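Local coordinates for protein ribosome-associated factor Y (Coxiella burnetii, PDB 3TQM) that probably binds ribosomes as a short-type hibernation factor, associating with 100S particles, the dimers of 70S ribosomes, and so regulating translation, at residues A[18-21]-A[22-26]; A[65-69]-A[70-74]; A[76-79]-A[80-83]. All blocks are in the same frame, centred on the assembly; numbering follows the deposited sequence.

The three contacts are all local, made within one helix or at its start, and together they show how amphipathic helices lie on one sheet. Interaction 1 belongs to helix 14-24, whereas helix 70-89 carries interaction 2 at its capped N-terminus and interaction 3 midway along it. Each has a buried side (Thr20 and Leu24; Ala65 and Thr73; Leu77, Met78 and Leu81, in that order) and an exposed one (Lys22; Asp68 and Lys72; His79 and Lys80). Interaction 2, at the loop-to-helix junction, relies instead on hydroxyl and carboxylate bonds. The helices touch each other through Leu24 and Met78, and through Leu19 and Tyr71.

Interaction 1 of 3, residues A[18-21]-A[22-26]; sequences ELTE and KKLHR
Leu19 forks between Lys22 and Lys23, a clear case of side chains three and four residues apart sharing one flank of a helix. The helix is 14-24, the crossover of the beta-alpha-beta unit that runs from strand 2-8 to strand 36-44. CD2 of Leu19 lies nearest CE of Lys22, at 3.7 Å, and also borders the stem of Lys23, while CD1 of Leu19 is 3.7 Å from NZ of Lys23, both lysine chains passing at a slant to the leucine. With CG of Leu19 turned opposite its own amide nitrogen (chi1 -176°), the fork reaches both chains. Lys22 pays for its course with a less roomy first torsion, chi1 80°, which sets its CG 3.4 Å from O of Leu19 before the chain runs out extended. The ammonium of Lys23 finds its charge partner in Asp75 on helix 70-89, so the aliphatic stem reaches across to that helix, packing against Val74 and Met78.

On the inward side the relation is different. Thr20 and Leu24 lie side by side and point the same way, with CG2 of Thr20 4.1 Å from CD1 of Leu24. Both touch strand 36-44, Thr20 on Ile39 and Phe41, Leu24 on Ile37 and Ile39. The hydroxyl of Thr20 is satisfied by O of Leu16, a common solution for a threonine buried in a helix.

Helical bonds fix this spacing: Lys22 N donates to Glu18 O at 3.0 Å. Further along, His25 N donates to Glu21 O at 3.1 Å, while the imidazole comes back obliquely beside the same oxygen, its CD2 3.1 Å from Glu21 O.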
loop_
_atom_site.group_PDB
_atom_site.type_symbol
_atom_site.label_atom_id
_atom_site.label_comp_id
_atom_site.label_asym_id
_atom_site.label_seq_id
_atom_site.Cartn_x
_atom_site.Cartn_y
_atom_site.Cartn_z
ATOM N N GLU A 18 -4.446 1.213 -11.508
ATOM C CA GLU A 18 -5.380 2.315 -11.320
ATOM C C GLU A 18 -6.113 2.176 -9.994
ATOM O O GLU A 18 -6.230 3.138 -9.235
ATOM C CB GLU A 18 -6.385 2.378 -12.469
ATOM C CG GLU A 18 -7.459 3.435 -12.282
ATOM C CD GLU A 18 -8.418 3.505 -13.451
ATOM O OE1 GLU A 18 -8.678 2.453 -14.073
ATOM O OE2 GLU A 18 -8.906 4.614 -13.753
ATOM N N LEU A 19 -6.601 0.969 -9.724
ATOM C CA LEU A 19 -7.308 0.679 -8.482
ATOM C C LEU A 19 -6.475 1.049 -7.256
ATOM O O LEU A 19 -6.973 1.672 -6.318
ATOM C CB LEU A 19 -7.689 -0.801 -8.426
ATOM C CG LEU A 19 -8.526 -1.293 -7.239
ATOM C CD1 LEU A 19 -7.670 -1.616 -6.015
ATOM C CD2 LEU A 19 -9.622 -0.292 -6.894
ATOM N N THR A 20 -5.203 0.663 -7.266
ATOM C CA THR A 20 -4.328 0.921 -6.131
ATOM C C THR A 20 -4.058 2.413 -5.987
ATOM O O THR A 20 -3.989 2.935 -4.876
ATOM C CB THR A 20 -2.992 0.167 -6.262
ATOM O OG1 THR A 20 -3.245 -1.240 -6.367
ATOM C CG2 THR A 20 -2.120 0.429 -5.046
ATOM N N GLU A 21 -3.905 3.092 -7.118
ATOM C CA GLU A 21 -3.681 4.533 -7.126
ATOM C C GLU A 21 -4.818 5.290 -6.449
ATOM O O GLU A 21 -4.584 6.090 -5.545
ATOM C CB GLU A 21 -3.508 5.046 -8.556
ATOM C CG GLU A 21 -2.099 4.927 -9.099
ATOM C CD GLU A 21 -1.978 5.468 -10.511
ATOM O OE1 GLU A 21 -2.977 6.010 -11.031
ATOM O OE2 GLU A 21 -0.884 5.349 -11.101
ATOM N N LYS A 22 -6.046 5.033 -6.887
ATOM C CA LYS A 22 -7.195 5.784 -6.397
ATOM C C LYS A 22 -7.481 5.516 -4.922
ATOM O O LYS A 22 -7.985 6.388 -4.215
ATOM C CB LYS A 22 -8.441 5.501 -7.241
ATOM C CG LYS A 22 -9.146 4.207 -6.905
ATOM C CD LYS A 22 -10.535 4.182 -7.515
ATOM C CE LYS A 22 -11.315 2.962 -7.053
ATOM N NZ LYS A 22 -12.728 2.989 -7.524
ATOM N N LYS A 23 -7.152 4.316 -4.457
ATOM C CA LYS A 23 -7.345 3.981 -3.049
ATOM C C LYS A 23 -6.317 4.670 -2.155
ATOM O O LYS A 23 -6.625 5.060 -1.031
ATOM C CB LYS A 23 -7.313 2.469 -2.832
ATOM C CG LYS A 23 -8.662 1.803 -2.995
ATOM C CD LYS A 23 -8.590 0.332 -2.626
ATOM C CE LYS A 23 -9.946 -0.335 -2.768
ATOM N NZ LYS A 23 -9.804 -1.810 -2.942
ATOM N N LEU A 24 -5.097 4.814 -2.657
ATOM C CA LEU A 24 -4.051 5.502 -1.915
ATOM C C LEU A 24 -4.367 6.984 -1.813
ATOM O O LEU A 24 -4.058 7.628 -0.814
ATOM C CB LEU A 24 -2.693 5.298 -2.585
ATOM C CG LEU A 24 -2.008 3.959 -2.332
ATOM C CD1 LEU A 24 -0.785 3.828 -3.215
ATOM C CD2 LEU A 24 -1.630 3.834 -0.868
ATOM N N HIS A 25 -4.986 7.520 -2.858
ATOM C CA HIS A 25 -5.362 8.929 -2.879
ATOM C C HIS A 25 -6.557 9.203 -1.968
ATOM O O HIS A 25 -6.956 10.354 -1.785
ATOM C CB HIS A 25 -5.664 9.382 -4.309
ATOM C CG HIS A 25 -4.457 9.429 -5.193
ATOM N ND1 HIS A 25 -3.250 9.947 -4.775
ATOM C CD2 HIS A 25 -4.269 9.019 -6.470
ATOM C CE1 HIS A 25 -2.371 9.858 -5.758
ATOM N NE2 HIS A 25 -2.963 9.298 -6.798
ATOM N N ARG A 26 -7.116 8.139 -1.398
ATOM C CA ARG A 26 -8.255 8.248 -0.493
ATOM C C ARG A 26 -7.846 8.013 0.955
ATOM O O ARG A 26 -8.631 8.242 1.874
ATOM C CB ARG A 26 -9.334 7.229 -0.866
ATOM C CG ARG A 26 -10.122 7.550 -2.119
ATOM C CD ARG A 26 -11.131 6.446 -2.390
ATOM N NE ARG A 26 -11.950 6.716 -3.565
ATOM C CZ ARG A 26 -12.514 5.770 -4.309
ATOM N NH1 ARG A 26 -12.335 4.489 -4.002
ATOM N NH2 ARG A 26 -13.247 6.099 -5.363
#

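Interaction 2 of 3, residues A[65-69]-A[70-74]; sequences AESDD and MYKTV. With SO4 (sulfate ion), chain E.
The carboxylate of Asp69 and the ring of Tyr71 meet obliquely, their planes 53° apart. OD1 of Asp69 lies at the edge of the ring and in its plane, 3.9 Å from CD2 of Tyr71. A sulfate ion, probably from the crystallisation liquor, also sits at the edge, near the ring plane, with its O1 3.4 Å from CE2 of Tyr71; the bond from OH of Tyr71 to O1 is weak, and Ser13 OG holds the ion too. The ring itself leans on Ala15 and Leu16 of helix 14-24. One face of the carboxylate is occupied differently: Tyr71 N approaches OD1 of Asp69 from above the plane, 68° out of it, at 3.2 Å.

Asp69 is the N-cap residue of helix 70-89, and this is its capping bond. It stands immediately before the helix, at the end of the short loop that follows strand 59-65, and its side chain accepts one of the first amide N-H groups, which have no preceding turn to bond to. A chi1 of 180° carries CG of Asp69 away from its own nitrogen and over the helix start. The regular pattern begins at once, with Thr73 N donating to Asp69 O at 2.9 Å.

Behind the cap two hydroxyls in series tie loop to helix. OG of Ser67 donates to OG1 of Thr73 at 2.6 Å, and Thr73 OG1 in turn is bonded to O of Lys48, on strand 47-56. Ser67 OG also receives a weak bond from N of Asp69. The other branch of Thr73 faces the end of the strand, its CG2 3.2 Å from O of Ala65.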
loop_
_atom_site.group_PDB
_atom_site.type_symbol
_atom_site.label_atom_id
_atom_site.label_comp_id
_atom_site.label_asym_id
_atom_site.label_seq_id
_atom_site.Cartn_x
_atom_site.Cartn_y
_atom_site.Cartn_z
ATOM N N ALA A 65 0.047 -7.243 3.600
ATOM C CA ALA A 65 -1.182 -8.024 3.670
ATOM C C ALA A 65 -1.200 -9.064 2.559
ATOM O O ALA A 65 -0.426 -8.971 1.606
ATOM C CB ALA A 65 -2.397 -7.116 3.572
ATOM N N GLU A 66 -2.084 -10.050 2.682
ATOM C CA GLU A 66 -2.153 -11.128 1.703
ATOM C C GLU A 66 -3.538 -11.763 1.643
ATOM O O GLU A 66 -4.312 -11.683 2.590
ATOM C CB GLU A 66 -1.104 -12.202 2.014
ATOM C CG GLU A 66 -1.403 -13.021 3.260
ATOM C CD GLU A 66 -0.348 -14.079 3.537
ATOM O OE1 GLU A 66 0.857 -13.760 3.456
ATOM O OE2 GLU A 66 -0.725 -15.233 3.832
ATOM N N SER A 67 -3.831 -12.400 0.516
ATOM C CA SER A 67 -5.084 -13.118 0.316
ATOM C C SER A 67 -5.003 -13.891 -0.992
ATOM O O SER A 67 -3.959 -13.927 -1.628
ATOM C CB SER A 67 -6.270 -12.148 0.293
ATOM O OG SER A 67 -6.215 -11.294 -0.846
ATOM N N ASP A 68 -6.104 -14.515 -1.389
ATOM C CA ASP A 68 -6.128 -15.301 -2.618
ATOM C C ASP A 68 -6.388 -14.424 -3.835
ATOM O O ASP A 68 -6.401 -14.902 -4.970
ATOM C CB ASP A 68 -7.191 -16.396 -2.531
ATOM C CG ASP A 68 -8.558 -15.846 -2.187
ATOM O OD1 ASP A 68 -8.782 -14.630 -2.398
ATOM O OD2 ASP A 68 -9.410 -16.624 -1.711
ATOM N N ASP A 69 -6.601 -13.138 -3.589
ATOM C CA ASP A 69 -6.938 -12.207 -4.657
ATOM C C ASP A 69 -6.191 -10.892 -4.480
ATOM O O ASP A 69 -6.298 -10.242 -3.441
ATOM C CB ASP A 69 -8.450 -11.970 -4.693
ATOM C CG ASP A 69 -8.865 -11.002 -5.780
ATOM O OD1 ASP A 69 -8.018 -10.650 -6.628
ATOM O OD2 ASP A 69 -10.044 -10.595 -5.795
HETATM N N MSE A 70 -5.441 -10.505 -5.507
HETATM C CA MSE A 70 -4.589 -9.325 -5.431
HETATM C C MSE A 70 -5.382 -8.051 -5.157
HETATM O O MSE A 70 -4.941 -7.185 -4.401
HETATM C CB MSE A 70 -3.773 -9.166 -6.715
HETATM C CG MSE A 70 -2.586 -8.242 -6.552
HETATM SE SE MSE A 70 -1.157 -9.014 -5.468
HETATM C CE MSE A 70 -0.362 -10.180 -6.811
ATOM N N TYR A 71 -6.550 -7.937 -5.780
ATOM C CA TYR A 71 -7.407 -6.776 -5.570
ATOM C C TYR A 71 -7.887 -6.719 -4.123
ATOM O O TYR A 71 -7.909 -5.652 -3.509
ATOM C CB TYR A 71 -8.599 -6.805 -6.526
ATOM C CG TYR A 71 -8.253 -6.450 -7.956
ATOM C CD1 TYR A 71 -8.447 -5.160 -8.438
ATOM C CD2 TYR A 71 -7.736 -7.404 -8.825
ATOM C CE1 TYR A 71 -8.138 -4.830 -9.745
ATOM C CE2 TYR A 71 -7.423 -7.080 -10.132
ATOM C CZ TYR A 71 -7.626 -5.793 -10.586
ATOM O OH TYR A 71 -7.313 -5.471 -11.887
ATOM N N LYS A 72 -8.267 -7.873 -3.586
ATOM C CA LYS A 72 -8.709 -7.964 -2.202
ATOM C C LYS A 72 -7.560 -7.639 -1.248
ATOM O O LYS A 72 -7.765 -7.027 -0.199
ATOM C CB LYS A 72 -9.255 -9.360 -1.908
ATOM C CG LYS A 72 -10.017 -9.458 -0.598
ATOM C CD LYS A 72 -10.434 -10.889 -0.300
ATOM C CE LYS A 72 -11.389 -10.945 0.881
ATOM N NZ LYS A 72 -10.841 -10.233 2.070
ATOM N N THR A 73 -6.350 -8.047 -1.623
ATOM C CA THR A 73 -5.167 -7.795 -0.808
ATOM C C THR A 73 -4.894 -6.301 -0.672
ATOM O O THR A 73 -4.604 -5.811 0.419
ATOM C CB THR A 73 -3.915 -8.475 -1.394
ATOM O OG1 THR A 73 -4.155 -9.880 -1.535
ATOM C CG2 THR A 73 -2.720 -8.254 -0.481
ATOM N N VAL A 74 -4.979 -5.583 -1.789
ATOM C CA VAL A 74 -4.791 -4.136 -1.785
ATOM C C VAL A 74 -5.726 -3.497 -0.773
ATOM O O VAL A 74 -5.310 -2.680 0.050
ATOM C CB VAL A 74 -5.056 -3.525 -3.170
ATOM C CG1 VAL A 74 -5.187 -2.013 -3.067
ATOM C CG2 VAL A 74 -3.946 -3.909 -4.142
HETATM S S SO4 E . -5.201 -9.256 -13.065
HETATM O O1 SO4 E . -5.012 -8.045 -12.270
HETATM O O2 SO4 E . -6.399 -9.131 -13.892
HETATM O O3 SO4 E . -4.036 -9.447 -13.923
HETATM O O4 SO4 E . -5.345 -10.406 -12.178
#

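Interaction 3 of 3, residues A[76-79]-A[80-83]; sequences LLMH and KLET
Lys80 meets Leu76 through the backbone, its N donating to O of Leu76 at 3.2 Å. Its side chain leaves the turn extended, and NZ is bonded to O of Gln64 on the edge strand 59-65, so the long aliphatic stem bridges helix and sheet.

Leu81 comes next, and faces inward. Its N donates to Leu77 O at 2.9 Å, and its CG lies over the same oxygen, 3.3 Å from Leu77 O. A chi1 of -76° keeps the isobutyl group beside the backbone nitrogen, where it runs alongside selenomethionine Met78, CD1 of Leu81 3.9 Å from CE of Met78. Leu77 and Leu81 touch the sheet at Ala63, while Met78 and Leu81 reach Leu24 of helix 14-24.

Glu82 turns back to the polar side. Its N donates to Met78 O at 2.8 Å. One carboxylate oxygen is held by N of Gln28; the other, OE1 of Glu82, accepts a bond of 2.6 Å from a water that also lies 3.2 Å from ND1 of His79. The water thus joins two groups one turn apart that do not touch directly.

Thr83 closes the walk, its N donating to His79 O at 3.0 Å. An apolar stripe between polar flanks, laid over a four-stranded sheet beside a second helix, is the amphipathic C-terminal helix of the beta-alpha-beta-beta-beta-alpha fold of the HPF/YfiA family.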
loop_
_atom_site.group_PDB
_atom_site.type_symbol
_atom_site.label_atom_id
_atom_site.label_comp_id
_atom_site.label_asym_id
_atom_site.label_seq_id
_atom_site.Cartn_x
_atom_site.Cartn_y
_atom_site.Cartn_z
ATOM N N LEU A 76 -7.083 -4.789 1.815
ATOM C CA LEU A 76 -6.636 -5.125 3.165
ATOM C C LEU A 76 -5.460 -4.258 3.607
ATOM O O LEU A 76 -5.416 -3.789 4.745
ATOM C CB LEU A 76 -6.260 -6.607 3.252
ATOM C CG LEU A 76 -7.368 -7.605 3.609
ATOM C CD1 LEU A 76 -8.616 -7.374 2.773
ATOM C CD2 LEU A 76 -6.867 -9.035 3.454
ATOM N N LEU A 77 -4.510 -4.049 2.702
ATOM C CA LEU A 77 -3.316 -3.269 3.009
ATOM C C LEU A 77 -3.667 -1.822 3.343
ATOM O O LEU A 77 -2.993 -1.184 4.153
ATOM C CB LEU A 77 -2.327 -3.313 1.844
ATOM C CG LEU A 77 -0.998 -2.586 2.067
ATOM C CD1 LEU A 77 -0.284 -3.130 3.295
ATOM C CD2 LEU A 77 -0.111 -2.696 0.839
HETATM N N MSE A 78 -4.720 -1.307 2.714
HETATM C CA MSE A 78 -5.169 0.055 2.983
HETATM C C MSE A 78 -5.620 0.210 4.434
HETATM O O MSE A 78 -5.309 1.207 5.083
HETATM C CB MSE A 78 -6.298 0.457 2.031
HETATM C CG MSE A 78 -5.929 0.439 0.555
HETATM SE SE MSE A 78 -4.435 1.614 0.094
HETATM C CE MSE A 78 -3.003 0.292 0.064
ATOM N N HIS A 79 -6.352 -0.779 4.938
ATOM C CA HIS A 79 -6.818 -0.758 6.324
ATOM C C HIS A 79 -5.648 -0.788 7.297
ATOM O O HIS A 79 -5.659 -0.101 8.316
ATOM C CB HIS A 79 -7.757 -1.931 6.611
ATOM C CG HIS A 79 -9.052 -1.870 5.864
ATOM N ND1 HIS A 79 -10.042 -0.961 6.163
ATOM C CD2 HIS A 79 -9.522 -2.614 4.835
ATOM C CE1 HIS A 79 -11.065 -1.143 5.347
ATOM N NE2 HIS A 79 -10.776 -2.141 4.531
ATOM N N LYS A 80 -4.640 -1.594 6.984
ATOM C CA LYS A 80 -3.440 -1.657 7.809
ATOM C C LYS A 80 -2.690 -0.328 7.774
ATOM O O LYS A 80 -2.160 0.120 8.794
ATOM C CB LYS A 80 -2.525 -2.798 7.354
ATOM C CG LYS A 80 -3.062 -4.182 7.684
ATOM C CD LYS A 80 -2.014 -5.263 7.452
ATOM C CE LYS A 80 -2.476 -6.597 8.017
ATOM N NZ LYS A 80 -1.433 -7.653 7.905
ATOM N N LEU A 81 -2.647 0.299 6.601
ATOM C CA LEU A 81 -2.013 1.603 6.463
ATOM C C LEU A 81 -2.740 2.662 7.287
ATOM O O LEU A 81 -2.116 3.407 8.042
ATOM C CB LEU A 81 -1.955 2.032 4.996
ATOM C CG LEU A 81 -0.917 1.368 4.096
ATOM C CD1 LEU A 81 -0.856 2.084 2.756
ATOM C CD2 LEU A 81 0.450 1.371 4.761
ATOM N N GLU A 82 -4.060 2.725 7.140
ATOM C CA GLU A 82 -4.861 3.697 7.873
ATOM C C GLU A 82 -4.670 3.542 9.374
ATOM O O GLU A 82 -4.535 4.528 10.096
ATOM C CB GLU A 82 -6.340 3.575 7.504
ATOM C CG GLU A 82 -6.637 3.924 6.058
ATOM C CD GLU A 82 -8.030 4.492 5.869
ATOM O OE1 GLU A 82 -9.012 3.756 6.096
ATOM O OE2 GLU A 82 -8.141 5.682 5.500
ATOM N N THR A 83 -4.663 2.297 9.838
ATOM C CA THR A 83 -4.375 2.013 11.234
ATOM C C THR A 83 -3.040 2.633 11.634
ATOM O O THR A 83 -2.951 3.347 12.631
ATOM C CB THR A 83 -4.325 0.495 11.509
ATOM O OG1 THR A 83 -5.604 -0.088 11.235
ATOM C CG2 THR A 83 -3.954 0.228 12.961
HETATM O O HOH W 1 -9.501 1.772 7.713
#